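Local coordinates for protein argonaute (PDB 5G5S) that cuts single-stranded target DNA under the direction of a short single-stranded DNA guide and may defend the cell against invading genetic elements, at residues L314-V319 with I488-L493; Q450-K455 with N699-E704. One frame throughout, in Å; residues are numbered along the deposited sequence.

How the contacts relate
Contacts 1 and 2 involve the Mid domain and parts of the chain far away in sequence. Their centres are 28 Å apart and their nearest atoms about 11 Å, so they do not touch. Along the chain their segments alternate: 314-319, 450-455, 488-493, 699-704. Contact 1 lies at the end of the Mid domain, in a small antiparallel sheet that ties it to strand 314-317 of the preceding part of the chain. Contact 2 joins the end of Mid helix 442-452 to the loop after PIWI helix 684-697. Both come near helix 473-485, whose Gln-481 interacts with guide DNA.

Contact 1. Residues L314-V319 with I488-L493; sequences LLVKDV and IKYFIL
Leu-315 and Ile-492 form the hydrogen-bonded pair of a short antiparallel bridge in a three-stranded sheet, in which strand 314-317 lies between 323-326 and 492-493. Both bonds join the same two residues: Leu-315 N reaches Ile-492 O at 2.9 Å, from above the carbonyl plane, and Ile-492 N reaches Leu-315 O at 2.9 Å, within it. The two side chains rise on one face, where Ile-492 CG1 packs against Leu-315 CB at 3.8 Å and its CD1 rests against both Leu-315 CB and CD1. Branched aliphatic residues suit this place, offering broad greasy flanks without a polar group to satisfy; Tyr-347 touches both. The bridge fastens the end of the Mid domain to strand 314-317.

Phe-491 occupies the other face, its side chain about 10 Å from those of Gln-481 and Ser-671, which interact with guide DNA. Its CG sits between the backbone N and carbonyl carbon (chi1 54°), and its ring runs alongside Leu-314, whose CD2 meets Phe-491 CD2 at 3.8 Å. The flat ring also stacks on Tyr-670. At the base of the side chain, Val-316 CG1 fills the hollow between Phe-491 CB, 3.6 Å away, and Tyr-490 O. The same methyl lies at the edge of the Tyr-490 ring, near its plane, while Tyr-490 OH hydrogen-bonds to Tyr-344 O. Past the last paired residue, Phe-491 CA still directs a C-H at Leu-315 O, 3.2 Å away.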
ATOM      1  N   LEU A 314      21.331  -0.268 -12.868  1.00 77.89           N
ATOM      2  CA  LEU A 314      20.959   1.117 -12.689  1.00 75.53           C
ATOM      3  C   LEU A 314      22.066   1.961 -13.279  1.00 79.31           C
ATOM      4  O   LEU A 314      23.214   1.515 -13.365  1.00 80.67           O
ATOM      5  CB  LEU A 314      20.765   1.440 -11.188  1.00 73.92           C
ATOM      6  CG  LEU A 314      19.710   0.613 -10.432  1.00 78.24           C
ATOM      7  CD1 LEU A 314      19.982   0.603  -8.940  1.00 77.38           C
ATOM      8  CD2 LEU A 314      18.300   1.093 -10.724  1.00 80.02           C
ATOM      9  N   LEU A 315      21.717   3.173 -13.716  1.00 74.20           N
ATOM     10  CA  LEU A 315      22.685   4.110 -14.263  1.00 74.51           C
ATOM     11  C   LEU A 315      22.822   5.306 -13.337  1.00 77.39           C
ATOM     12  O   LEU A 315      21.835   5.796 -12.795  1.00 75.81           O
ATOM     13  CB  LEU A 315      22.293   4.558 -15.673  1.00 75.54           C
ATOM     14  CG  LEU A 315      22.408   3.526 -16.784  1.00 82.33           C
ATOM     15  CD1 LEU A 315      21.736   4.030 -18.040  1.00 83.41           C
ATOM     16  CD2 LEU A 315      23.874   3.178 -17.085  1.00 87.83           C
ATOM     17  N   VAL A 316      24.053   5.759 -13.156  1.00 76.28           N
ATOM     18  CA  VAL A 316      24.470   6.902 -12.339  1.00 75.94           C
ATOM     19  C   VAL A 316      25.565   7.609 -13.123  1.00 83.58           C
ATOM     20  O   VAL A 316      26.090   7.028 -14.076  1.00 85.52           O
ATOM     21  CB  VAL A 316      24.998   6.466 -10.944  1.00 78.87           C
ATOM     22  CG1 VAL A 316      23.860   6.212  -9.981  1.00 76.19           C
ATOM     23  CG2 VAL A 316      25.913   5.246 -11.033  1.00 80.11           C
ATOM     24  N   LYS A 317      25.942   8.829 -12.722  1.00 80.90           N
ATOM     25  CA  LYS A 317      27.052   9.497 -13.398  1.00 84.51           C
ATOM     26  C   LYS A 317      28.355   9.203 -12.646  1.00 90.84           C
ATOM     27  O   LYS A 317      28.317   8.876 -11.457  1.00 87.77           O
ATOM     28  CB  LYS A 317      26.818  11.017 -13.540  1.00 87.86           C
ATOM     29  CG  LYS A 317      25.507  11.420 -14.235  1.00 91.36           C
ATOM     30  CD  LYS A 317      25.465  11.072 -15.721  1.00 97.73           C
ATOM     31  CE  LYS A 317      24.381  11.820 -16.459  1.00107.92           C
ATOM     32  NZ  LYS A 317      24.697  13.268 -16.591  1.00120.94           N
ATOM     33  N   ASP A 318      29.501   9.259 -13.355  1.00 92.49           N
ATOM     34  CA  ASP A 318      30.832   9.080 -12.771  1.00 94.65           C
ATOM     35  C   ASP A 318      31.400  10.475 -12.473  1.00101.17           C
ATOM     36  O   ASP A 318      30.675  11.457 -12.620  1.00100.53           O
ATOM     37  CB  ASP A 318      31.760   8.254 -13.696  1.00 99.54           C
ATOM     38  CG  ASP A 318      31.882   8.712 -15.146  1.00115.92           C
ATOM     39  OD1 ASP A 318      31.865   9.942 -15.391  1.00119.13           O
ATOM     40  OD2 ASP A 318      32.025   7.839 -16.035  1.00122.53           O
ATOM     41  N   VAL A 319      32.679  10.582 -12.088  1.00101.53           N
ATOM     42  CA  VAL A 319      33.266  11.890 -11.788  1.00104.43           C
ATOM     43  C   VAL A 319      33.342  12.872 -13.000  1.00112.07           C
ATOM     44  O   VAL A 319      33.386  14.090 -12.801  1.00113.77           O
ATOM     45  CB  VAL A 319      34.541  11.782 -10.928  1.00110.44           C
ATOM     46  CG1 VAL A 319      35.795  11.684 -11.788  1.00114.68           C
ATOM     47  CG2 VAL A 319      34.631  12.932  -9.931  1.00111.43           C
ATOM     48  N   ILE A 488      16.279  14.626  -5.526  1.00 65.22           N
ATOM     49  CA  ILE A 488      17.476  14.418  -6.341  1.00 67.27           C
ATOM     50  C   ILE A 488      17.342  13.103  -7.115  1.00 68.75           C
ATOM     51  O   ILE A 488      17.149  12.050  -6.515  1.00 67.25           O
ATOM     52  CB  ILE A 488      18.793  14.539  -5.503  1.00 70.98           C
ATOM     53  CG1 ILE A 488      18.958  15.982  -4.974  1.00 73.02           C
ATOM     54  CG2 ILE A 488      20.025  14.113  -6.324  1.00 73.92           C
ATOM     55  CD1 ILE A 488      19.915  16.185  -3.788  1.00 74.26           C
ATOM     56  N   LYS A 489      17.425  13.186  -8.449  1.00 65.21           N
ATOM     57  CA  LYS A 489      17.336  12.044  -9.360  1.00 63.40           C
ATOM     58  C   LYS A 489      18.728  11.448  -9.439  1.00 67.21           C
ATOM     59  O   LYS A 489      19.471  11.733 -10.374  1.00 69.08           O
ATOM     60  CB  LYS A 489      16.859  12.501 -10.759  1.00 66.94           C
ATOM     61  CG  LYS A 489      15.368  12.693 -10.874  1.00 72.11           C
ATOM     62  CD  LYS A 489      14.905  14.050 -10.411  1.00 78.87           C
ATOM     63  CE  LYS A 489      13.527  13.957  -9.817  1.00 73.97           C
ATOM     64  NZ  LYS A 489      13.109  15.274  -9.301  1.00 84.24           N
ATOM     65  N   TYR A 490      19.105  10.669  -8.425  1.00 63.17           N
ATOM     66  CA  TYR A 490      20.449  10.100  -8.361  1.00 65.23           C
ATOM     67  C   TYR A 490      20.724   9.018  -9.410  1.00 72.85           C
ATOM     68  O   TYR A 490      21.658   9.150 -10.208  1.00 75.90           O
ATOM     69  CB  TYR A 490      20.802   9.634  -6.941  1.00 63.57           C
ATOM     70  CG  TYR A 490      22.208  10.009  -6.549  1.00 66.87           C
ATOM     71  CD1 TYR A 490      23.307   9.371  -7.120  1.00 71.14           C
ATOM     72  CD2 TYR A 490      22.447  11.031  -5.638  1.00 67.76           C
ATOM     73  CE1 TYR A 490      24.609   9.732  -6.781  1.00 74.46           C
ATOM     74  CE2 TYR A 490      23.743  11.386  -5.274  1.00 71.14           C
ATOM     75  CZ  TYR A 490      24.823  10.739  -5.855  1.00 79.43           C
ATOM     76  OH  TYR A 490      26.103  11.100  -5.520  1.00 81.03           O
ATOM     77  N   PHE A 491      19.896   7.979  -9.427  1.00 67.70           N
ATOM     78  CA  PHE A 491      20.044   6.855 -10.344  1.00 68.78           C
ATOM     79  C   PHE A 491      18.820   6.695 -11.234  1.00 72.19           C
ATOM     80  O   PHE A 491      17.715   7.072 -10.840  1.00 70.72           O
ATOM     81  CB  PHE A 491      20.346   5.551  -9.566  1.00 69.39           C
ATOM     82  CG  PHE A 491      19.352   5.210  -8.481  1.00 67.38           C
ATOM     83  CD1 PHE A 491      19.505   5.710  -7.192  1.00 69.38           C
ATOM     84  CD2 PHE A 491      18.271   4.377  -8.743  1.00 67.69           C
ATOM     85  CE1 PHE A 491      18.564   5.419  -6.196  1.00 68.35           C
ATOM     86  CE2 PHE A 491      17.339   4.075  -7.745  1.00 68.07           C
ATOM     87  CZ  PHE A 491      17.484   4.608  -6.482  1.00 65.41           C
ATOM     88  N   ILE A 492      19.023   6.168 -12.448  1.00 70.35           N
ATOM     89  CA  ILE A 492      17.948   5.903 -13.409  1.00 69.92           C
ATOM     90  C   ILE A 492      17.997   4.423 -13.831  1.00 75.52           C
ATOM     91  O   ILE A 492      18.891   3.691 -13.395  1.00 73.58           O
ATOM     92  CB  ILE A 492      17.936   6.900 -14.616  1.00 74.84           C
ATOM     93  CG1 ILE A 492      19.194   6.771 -15.498  1.00 78.11           C
ATOM     94  CG2 ILE A 492      17.709   8.347 -14.161  1.00 74.22           C
ATOM     95  CD1 ILE A 492      18.923   6.619 -16.942  1.00 78.42           C
ATOM     96  N   LEU A 493      17.032   3.986 -14.658  1.00 76.29           N
ATOM     97  CA  LEU A 493      16.984   2.616 -15.168  1.00 78.96           C
ATOM     98  C   LEU A 493      17.865   2.487 -16.395  1.00 92.30           C
ATOM     99  O   LEU A 493      17.858   3.386 -17.238  1.00 94.80           O
ATOM    100  CB  LEU A 493      15.548   2.212 -15.517  1.00 78.06           C
ATOM    101  CG  LEU A 493      14.616   1.907 -14.346  1.00 79.30           C
ATOM    102  CD1 LEU A 493      13.178   1.861 -14.803  1.00 78.10           C
ATOM    103  CD2 LEU A 493      14.991   0.591 -13.666  1.00 83.23           C
TER

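Contact 2. Residues Q450-K455 with N699-E704; sequences QLFDLK and NWKIDE
Phe-452 and Trp-700 meet first as aromatic neighbours. Their side chains cross at about a right angle, with the phenyl ring and the six-membered ring of the indole inclined by 41° and their centroids 5.8 Å apart, an oblique pair. The closest approach is not ring to ring: Trp-700 CZ3 lies 3.4 Å from Phe-452 CB, so the outer corner of the indole presses at the root of the phenyl group. Tyr-713 stacks on Phe-452, and together these large flat groups suit a buried joint.

Further contacts gather at the far end of the phenyl group. With CG anti to the backbone N (chi1 -175°), Phe-452 reaches toward the 701-703 backbone, its CE2 3.7 Å from Lys-701 O, which Tyr-713 OH hydrogen-bonds. Lys-701 CE approaches the same CE2 from well off the ring plane, whereas Asp-703 CB abuts Phe-452 CZ at the ring edge, 3.6 Å away and in plane. Here a long lysine is useful for its methylenes as much as for its charge.

Segment 450-455 ends helix 442-452 of the Rossmann-like Mid domain in a Schellman motif, with Lys-455 at positive phi as its C-prime residue. Asn-699 plays the same part at the end of helix 684-697, turning the chain so that Trp-700 and Lys-701 run past Phe-452. The Trp-700 side chain lies about 5 Å from that of Lys-485, an inferred divalent-metal ligand.

Charged groups lie toward the outside. Asp-453 OD1 touches the CB methylene of Lys-701 but stays 6.0 Å from Lys-701 NZ, so their charged atoms are not in contact. Lys-701 bends at chi3 (97°) toward its own loop, where NZ forms a long salt bridge of 3.6 Å with Asp-703 OD2. At the N-cap of helix 704-708, Asp-703 OD1 makes a weak hydrogen bond to Leu-706 N.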
ATOM      1  N   GLN A 450       5.629  18.473  11.409  1.00 78.37           N
ATOM      2  CA  GLN A 450       5.613  19.839  11.953  1.00 83.19           C
ATOM      3  C   GLN A 450       6.820  20.670  11.514  1.00 88.59           C
ATOM      4  O   GLN A 450       6.718  21.894  11.427  1.00 91.74           O
ATOM      5  CB  GLN A 450       5.498  19.823  13.488  1.00 87.66           C
ATOM      6  CG  GLN A 450       4.126  19.387  14.000  1.00108.53           C
ATOM      7  CD  GLN A 450       3.889  19.741  15.450  1.00132.36           C
ATOM      8  OE1 GLN A 450       4.795  19.714  16.291  1.00129.23           O
ATOM      9  NE2 GLN A 450       2.645  20.060  15.777  1.00127.55           N
ATOM     10  N   LEU A 451       7.960  20.001  11.270  1.00 83.06           N
ATOM     11  CA  LEU A 451       9.209  20.584  10.783  1.00 83.31           C
ATOM     12  C   LEU A 451       8.992  21.033   9.336  1.00 86.38           C
ATOM     13  O   LEU A 451       9.418  22.127   8.979  1.00 88.66           O
ATOM     14  CB  LEU A 451      10.323  19.518  10.836  1.00 81.20           C
ATOM     15  CG  LEU A 451      11.642  19.813  11.563  1.00 87.60           C
ATOM     16  CD1 LEU A 451      11.459  20.688  12.777  1.00 91.43           C
ATOM     17  CD2 LEU A 451      12.318  18.521  11.959  1.00 87.65           C
ATOM     18  N   PHE A 452       8.303  20.203   8.513  1.00 79.47           N
ATOM     19  CA  PHE A 452       8.001  20.527   7.114  1.00 77.88           C
ATOM     20  C   PHE A 452       7.030  21.716   6.944  1.00 86.13           C
ATOM     21  O   PHE A 452       7.113  22.430   5.940  1.00 86.70           O
ATOM     22  CB  PHE A 452       7.550  19.293   6.317  1.00 75.29           C
ATOM     23  CG  PHE A 452       7.359  19.606   4.854  1.00 75.41           C
ATOM     24  CD1 PHE A 452       8.455  19.766   4.014  1.00 77.96           C
ATOM     25  CD2 PHE A 452       6.089  19.855   4.338  1.00 77.25           C
ATOM     26  CE1 PHE A 452       8.282  20.134   2.681  1.00 79.45           C
ATOM     27  CE2 PHE A 452       5.922  20.269   3.018  1.00 80.35           C
ATOM     28  CZ  PHE A 452       7.017  20.386   2.191  1.00 78.63           C
ATOM     29  N   ASP A 453       6.129  21.933   7.922  1.00 85.52           N
ATOM     30  CA  ASP A 453       5.197  23.061   7.931  1.00 89.69           C
ATOM     31  C   ASP A 453       5.972  24.394   8.005  1.00 96.18           C
ATOM     32  O   ASP A 453       5.452  25.432   7.597  1.00 98.40           O
ATOM     33  CB  ASP A 453       4.238  22.952   9.127  1.00 94.08           C
ATOM     34  CG  ASP A 453       2.975  22.149   8.882  1.00104.52           C
ATOM     35  OD1 ASP A 453       2.693  21.820   7.704  1.00102.40           O
ATOM     36  OD2 ASP A 453       2.233  21.903   9.859  1.00113.88           O
ATOM     37  N   LEU A 454       7.221  24.328   8.518  1.00 92.80           N
ATOM     38  CA  LEU A 454       8.213  25.399   8.675  1.00 95.90           C
ATOM     39  C   LEU A 454       9.236  25.363   7.498  1.00 97.85           C
ATOM     40  O   LEU A 454      10.286  26.000   7.584  1.00 99.36           O
ATOM     41  CB  LEU A 454       8.968  25.153  10.007  1.00 96.93           C
ATOM     42  CG  LEU A 454       8.476  25.829  11.292  1.00106.08           C
ATOM     43  CD1 LEU A 454       7.156  25.240  11.789  1.00105.82           C
ATOM     44  CD2 LEU A 454       9.488  25.647  12.382  1.00109.37           C
ATOM     45  N   LYS A 455       8.933  24.594   6.417  1.00 91.38           N
ATOM     46  CA  LYS A 455       9.773  24.392   5.219  1.00 89.69           C
ATOM     47  C   LYS A 455      11.106  23.636   5.490  1.00 92.76           C
ATOM     48  O   LYS A 455      12.057  23.752   4.708  1.00 93.22           O
ATOM     49  CB  LYS A 455       9.975  25.701   4.419  1.00 94.98           C
ATOM     50  N   ASN A 699      -2.475  15.244   7.734  1.00 76.12           N
ATOM     51  CA  ASN A 699      -2.397  16.691   7.638  1.00 78.37           C
ATOM     52  C   ASN A 699      -0.999  17.268   7.388  1.00 82.01           C
ATOM     53  O   ASN A 699      -0.658  18.325   7.927  1.00 84.43           O
ATOM     54  CB  ASN A 699      -3.221  17.412   8.742  1.00 85.10           C
ATOM     55  CG  ASN A 699      -4.676  16.979   8.784  1.00106.63           C
ATOM     56  OD1 ASN A 699      -5.440  17.143   7.817  1.00 90.60           O
ATOM     57  ND2 ASN A 699      -5.085  16.378   9.896  1.00102.63           N
ATOM     58  N   TRP A 700      -0.200  16.582   6.525  1.00 75.09           N
ATOM     59  CA  TRP A 700       1.099  17.074   6.048  1.00 73.27           C
ATOM     60  C   TRP A 700       0.751  18.199   5.057  1.00 79.94           C
ATOM     61  O   TRP A 700      -0.305  18.142   4.411  1.00 79.75           O
ATOM     62  CB  TRP A 700       1.862  15.990   5.261  1.00 67.01           C
ATOM     63  CG  TRP A 700       2.811  15.145   6.051  1.00 66.69           C
ATOM     64  CD1 TRP A 700       2.512  14.011   6.751  1.00 69.09           C
ATOM     65  CD2 TRP A 700       4.237  15.293   6.116  1.00 66.25           C
ATOM     66  NE1 TRP A 700       3.657  13.477   7.300  1.00 68.02           N
ATOM     67  CE2 TRP A 700       4.732  14.240   6.919  1.00 69.09           C
ATOM     68  CE3 TRP A 700       5.146  16.231   5.595  1.00 67.69           C
ATOM     69  CZ2 TRP A 700       6.095  14.092   7.208  1.00 68.15           C
ATOM     70  CZ3 TRP A 700       6.497  16.076   5.876  1.00 69.23           C
ATOM     71  CH2 TRP A 700       6.957  15.027   6.686  1.00 69.47           C
ATOM     72  N   LYS A 701       1.635  19.197   4.925  1.00 78.10           N
ATOM     73  CA  LYS A 701       1.452  20.325   4.008  1.00 78.24           C
ATOM     74  C   LYS A 701       1.652  19.886   2.548  1.00 78.45           C
ATOM     75  O   LYS A 701       2.521  19.058   2.266  1.00 75.74           O
ATOM     76  CB  LYS A 701       2.457  21.436   4.363  1.00 83.31           C
ATOM     77  CG  LYS A 701       2.268  22.751   3.620  1.00 98.41           C
ATOM     78  CD  LYS A 701       3.351  23.767   3.977  1.00109.38           C
ATOM     79  CE  LYS A 701       4.483  23.795   2.976  1.00113.71           C
ATOM     80  NZ  LYS A 701       5.470  24.861   3.292  1.00122.66           N
ATOM     81  N   ILE A 702       0.845  20.448   1.629  1.00 74.60           N
ATOM     82  CA  ILE A 702       0.975  20.226   0.191  1.00 71.51           C
ATOM     83  C   ILE A 702       1.839  21.386  -0.277  1.00 76.47           C
ATOM     84  O   ILE A 702       1.430  22.550  -0.138  1.00 77.61           O
ATOM     85  CB  ILE A 702      -0.386  20.213  -0.567  1.00 74.28           C
ATOM     86  CG1 ILE A 702      -1.338  19.129  -0.054  1.00 73.22           C
ATOM     87  CG2 ILE A 702      -0.179  20.113  -2.092  1.00 73.75           C
ATOM     88  CD1 ILE A 702      -2.801  19.417  -0.381  1.00 82.39           C
ATOM     89  N   ASP A 703       3.048  21.079  -0.781  1.00 72.15           N
ATOM     90  CA  ASP A 703       3.980  22.091  -1.286  1.00 73.47           C
ATOM     91  C   ASP A 703       4.121  21.831  -2.769  1.00 76.55           C
ATOM     92  O   ASP A 703       4.883  20.945  -3.179  1.00 74.54           O
ATOM     93  CB  ASP A 703       5.338  22.008  -0.565  1.00 75.69           C
ATOM     94  CG  ASP A 703       6.246  23.201  -0.774  1.00 83.52           C
ATOM     95  OD1 ASP A 703       6.443  23.606  -1.942  1.00 81.25           O
ATOM     96  OD2 ASP A 703       6.834  23.673   0.215  1.00 97.70           O
ATOM     97  N   GLU A 704       3.326  22.579  -3.561  1.00 74.50           N
ATOM     98  CA  GLU A 704       3.201  22.487  -5.018  1.00 73.20           C
ATOM     99  C   GLU A 704       4.507  22.469  -5.781  1.00 75.58           C
ATOM    100  O   GLU A 704       4.675  21.604  -6.644  1.00 73.64           O
ATOM    101  CB  GLU A 704       2.277  23.580  -5.568  1.00 76.66           C
ATOM    102  CG  GLU A 704       0.802  23.324  -5.305  1.00 89.72           C
ATOM    103  CD  GLU A 704      -0.078  24.554  -5.441  1.00123.11           C
ATOM    104  OE1 GLU A 704       0.117  25.521  -4.668  1.00117.25           O
ATOM    105  OE2 GLU A 704      -0.980  24.541  -6.310  1.00123.31           O
TER